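Local coordinates for protein lactate racemase (Thermoanaerobacterium thermosaccharolyticum, PDB 2YJG) that interconverts the D- and L-isomers of lactate, using a nickel-pincer nucleotide cofactor, at residues 161-173 and 230-242. Numbering follows the deposited sequence.
Sequences EADLLVAEGFIEP and KANLAFILNVVID
With CG turned away from the backbone N (chi1 -177°), Leu233 sends CD1 across to Ala167, stopping 3.7 Å from its CB. On the other face, Phe170 tucks its CG between its own N and carbonyl carbon (chi1 79°), which leaves its ring slanting against Ile241, CD2 to CD1 4.1 Å. There too, Val166 and Phe235 run side by side, CG1 of the valine meeting the edge of the ring. Between the two faces, parallel pairing is seen in textbook form: Ala167 N donates to Phe235 O (3.0 Å) and Ala167 O accepts from Leu237 N, straddling Ile236. Strands 164-170 and 233-241 are adjacent inner members of a mixed sheet whose five parallel strands follow the order 3-2-1-4-5, as in Rossmann-like folds. Val239 bonds twice to the same neighbouring strand, its N to Gly169 O and its O to Ile171 N (2.9 Å). Asn238 crosses Ile171 at about a right angle, its CB 3.8 Å from CD1; an alanine here would probably leave Ile171 without most of the side chain it crosses and open a gap beside Gly169. Water bridges Ile171 O and Ile241 N, while Phe170 touches Arg75, a probable cofactor-binding residue.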
# COMPACT_ATOMS: atom_id res chain seq x y z
N GLU A 161 16.59 18.67 0.90
CA GLU A 161 15.97 19.40 -0.25
C GLU A 161 14.62 20.08 0.03
O GLU A 161 14.24 21.01 -0.67
CB GLU A 161 15.72 18.43 -1.40
CG GLU A 161 16.94 17.84 -2.01
CD GLU A 161 16.60 16.64 -2.92
OE1 GLU A 161 15.37 16.27 -3.02
OE2 GLU A 161 17.56 16.09 -3.53
N ALA A 162 13.92 19.62 1.07
CA ALA A 162 12.66 20.17 1.47
C ALA A 162 12.68 21.68 1.71
O ALA A 162 13.61 22.22 2.28
CB ALA A 162 12.16 19.48 2.73
N ASP A 163 11.63 22.33 1.22
CA ASP A 163 11.27 23.72 1.57
C ASP A 163 10.87 23.89 3.00
O ASP A 163 11.12 24.92 3.64
CB ASP A 163 10.00 24.10 0.80
CG ASP A 163 10.28 24.82 -0.41
OD1 ASP A 163 11.50 24.98 -0.73
OD2 ASP A 163 9.30 25.24 -1.05
N LEU A 164 10.17 22.88 3.50
CA LEU A 164 9.83 22.85 4.90
C LEU A 164 9.96 21.41 5.34
O LEU A 164 9.47 20.48 4.66
CB LEU A 164 8.42 23.36 5.11
CG LEU A 164 7.85 23.41 6.51
CD1 LEU A 164 8.55 24.50 7.28
CD2 LEU A 164 6.29 23.55 6.51
N LEU A 165 10.67 21.21 6.45
CA LEU A 165 10.79 19.92 7.05
C LEU A 165 10.07 19.87 8.39
O LEU A 165 10.32 20.70 9.28
CB LEU A 165 12.26 19.57 7.24
CG LEU A 165 12.58 18.16 7.77
CD1 LEU A 165 12.02 17.01 6.80
CD2 LEU A 165 14.05 17.99 8.02
N VAL A 166 9.20 18.87 8.51
CA VAL A 166 8.35 18.66 9.66
C VAL A 166 8.59 17.23 10.19
O VAL A 166 8.95 16.34 9.42
CB VAL A 166 6.85 18.84 9.23
CG1 VAL A 166 5.92 18.43 10.30
CG2 VAL A 166 6.59 20.26 8.90
N ALA A 167 8.26 16.98 11.45
CA ALA A 167 8.27 15.57 11.96
C ALA A 167 7.16 15.34 12.95
O ALA A 167 6.75 16.26 13.68
CB ALA A 167 9.57 15.27 12.65
N GLU A 168 6.71 14.08 12.99
CA GLU A 168 5.84 13.65 14.03
C GLU A 168 6.51 12.54 14.81
O GLU A 168 7.52 11.95 14.39
CB GLU A 168 4.49 13.22 13.51
CG GLU A 168 4.47 11.98 12.63
CD GLU A 168 3.11 11.28 12.60
OE1 GLU A 168 2.14 11.83 13.17
OE2 GLU A 168 3.02 10.16 12.03
N GLY A 169 5.98 12.26 15.98
CA GLY A 169 6.61 11.26 16.86
C GLY A 169 5.82 11.09 18.15
O GLY A 169 4.72 11.63 18.29
N PHE A 170 6.41 10.40 19.12
CA PHE A 170 5.80 10.28 20.46
C PHE A 170 6.90 10.38 21.53
O PHE A 170 8.15 10.21 21.22
CB PHE A 170 5.02 8.97 20.60
CG PHE A 170 5.86 7.80 20.85
CD1 PHE A 170 6.86 7.45 19.99
CD2 PHE A 170 5.66 7.04 21.97
CE1 PHE A 170 7.68 6.39 20.29
CE2 PHE A 170 6.44 5.97 22.23
CZ PHE A 170 7.44 5.66 21.39
N ILE A 171 6.48 10.66 22.75
CA ILE A 171 7.44 10.96 23.82
C ILE A 171 7.27 9.99 24.98
O ILE A 171 6.16 9.91 25.54
CB ILE A 171 7.29 12.41 24.34
CG1 ILE A 171 7.67 13.43 23.32
CG2 ILE A 171 8.21 12.57 25.59
CD1 ILE A 171 7.20 14.86 23.62
N GLU A 172 8.31 9.24 25.35
CA GLU A 172 8.25 8.33 26.51
C GLU A 172 9.71 8.28 27.01
O GLU A 172 10.63 8.70 26.29
CB GLU A 172 7.79 6.92 26.14
CG GLU A 172 8.82 6.15 25.27
CD GLU A 172 8.33 4.77 24.80
OE1 GLU A 172 7.14 4.43 25.01
OE2 GLU A 172 9.18 4.06 24.18
N PRO A 173 9.96 7.72 28.19
CA PRO A 173 11.32 7.75 28.67
C PRO A 173 12.19 6.87 27.82
O PRO A 173 11.69 5.93 27.23
CB PRO A 173 11.19 7.14 30.07
CG PRO A 173 9.77 7.45 30.48
CD PRO A 173 9.02 7.29 29.24
N LYS A 230 20.66 21.55 12.24
CA LYS A 230 21.35 21.56 10.96
C LYS A 230 20.46 21.03 9.84
O LYS A 230 20.71 21.34 8.68
CB LYS A 230 22.60 20.66 10.95
CG LYS A 230 23.86 21.14 11.67
CD LYS A 230 24.33 22.51 11.20
CE LYS A 230 25.41 22.49 10.13
NZ LYS A 230 26.03 23.85 10.09
N ALA A 231 19.51 20.17 10.19
CA ALA A 231 18.50 19.68 9.25
C ALA A 231 17.37 20.65 8.96
O ALA A 231 16.50 20.31 8.14
CB ALA A 231 17.88 18.38 9.80
N ASN A 232 17.32 21.76 9.71
CA ASN A 232 16.22 22.77 9.66
C ASN A 232 14.83 22.13 9.91
O ASN A 232 13.85 22.48 9.29
CB ASN A 232 16.25 23.58 8.32
CG ASN A 232 17.60 24.32 8.08
OD1 ASN A 232 18.36 24.03 7.13
ND2 ASN A 232 17.91 25.22 9.00
N LEU A 233 14.77 21.21 10.87
CA LEU A 233 13.50 20.75 11.41
C LEU A 233 12.73 21.92 12.02
O LEU A 233 13.07 22.47 13.08
CB LEU A 233 13.72 19.59 12.44
CG LEU A 233 12.49 18.93 13.07
CD1 LEU A 233 11.58 18.30 11.97
CD2 LEU A 233 12.90 17.86 14.12
N ALA A 234 11.66 22.30 11.34
CA ALA A 234 10.96 23.55 11.58
C ALA A 234 9.71 23.43 12.45
O ALA A 234 9.24 24.39 13.07
CB ALA A 234 10.59 24.17 10.22
N PHE A 235 9.15 22.24 12.52
CA PHE A 235 7.91 22.00 13.26
C PHE A 235 7.83 20.49 13.58
O PHE A 235 8.15 19.65 12.71
CB PHE A 235 6.71 22.42 12.41
CG PHE A 235 5.41 22.46 13.14
CD1 PHE A 235 4.60 21.34 13.23
CD2 PHE A 235 4.95 23.65 13.67
CE1 PHE A 235 3.39 21.42 13.88
CE2 PHE A 235 3.77 23.72 14.29
CZ PHE A 235 2.97 22.61 14.37
N ILE A 236 7.38 20.20 14.81
CA ILE A 236 7.04 18.83 15.23
C ILE A 236 5.61 18.72 15.81
O ILE A 236 5.00 19.74 16.26
CB ILE A 236 8.08 18.27 16.21
CG1 ILE A 236 7.90 18.89 17.61
CG2 ILE A 236 9.54 18.41 15.63
CD1 ILE A 236 8.75 18.15 18.72
N LEU A 237 5.04 17.51 15.74
CA LEU A 237 3.82 17.16 16.49
C LEU A 237 4.27 15.91 17.19
O LEU A 237 4.64 14.94 16.53
CB LEU A 237 2.62 16.89 15.58
CG LEU A 237 1.47 16.14 16.26
CD1 LEU A 237 0.85 17.03 17.34
CD2 LEU A 237 0.43 15.57 15.33
N ASN A 238 4.33 15.95 18.51
CA ASN A 238 4.65 14.72 19.28
C ASN A 238 3.51 14.40 20.25
O ASN A 238 3.05 15.29 20.95
CB ASN A 238 5.93 14.89 20.09
CG ASN A 238 7.20 14.70 19.30
OD1 ASN A 238 7.22 14.56 18.07
ND2 ASN A 238 8.28 14.72 20.02
N VAL A 239 3.07 13.16 20.27
CA VAL A 239 2.02 12.71 21.15
C VAL A 239 2.60 11.96 22.36
O VAL A 239 3.76 11.55 22.39
CB VAL A 239 0.98 11.84 20.43
CG1 VAL A 239 0.13 12.66 19.43
CG2 VAL A 239 1.58 10.60 19.76
N VAL A 240 1.77 11.89 23.38
CA VAL A 240 2.02 11.06 24.53
C VAL A 240 0.86 10.08 24.52
O VAL A 240 -0.29 10.47 24.40
CB VAL A 240 2.09 11.83 25.79
CG1 VAL A 240 2.23 10.87 26.96
CG2 VAL A 240 3.28 12.85 25.75
N ILE A 241 1.17 8.81 24.65
CA ILE A 241 0.17 7.78 24.50
C ILE A 241 0.18 6.88 25.75
O ILE A 241 1.20 6.76 26.43
CB ILE A 241 0.39 6.96 23.17
CG1 ILE A 241 1.74 6.23 23.16
CG2 ILE A 241 0.31 7.85 21.93
CD1 ILE A 241 1.98 5.13 21.98
N ASP A 242 -0.96 6.25 26.03
CA ASP A 242 -1.07 5.33 27.16
C ASP A 242 -0.68 3.92 26.74
O ASP A 242 -0.28 3.69 25.59
CB ASP A 242 -2.48 5.43 27.79
CG ASP A 242 -3.61 4.91 26.90
OD1 ASP A 242 -3.36 4.27 25.87
OD2 ASP A 242 -4.80 5.18 27.23
O HOH W 1 12.41 23.32 7.22
O HOH W 2 3.96 8.09 24.84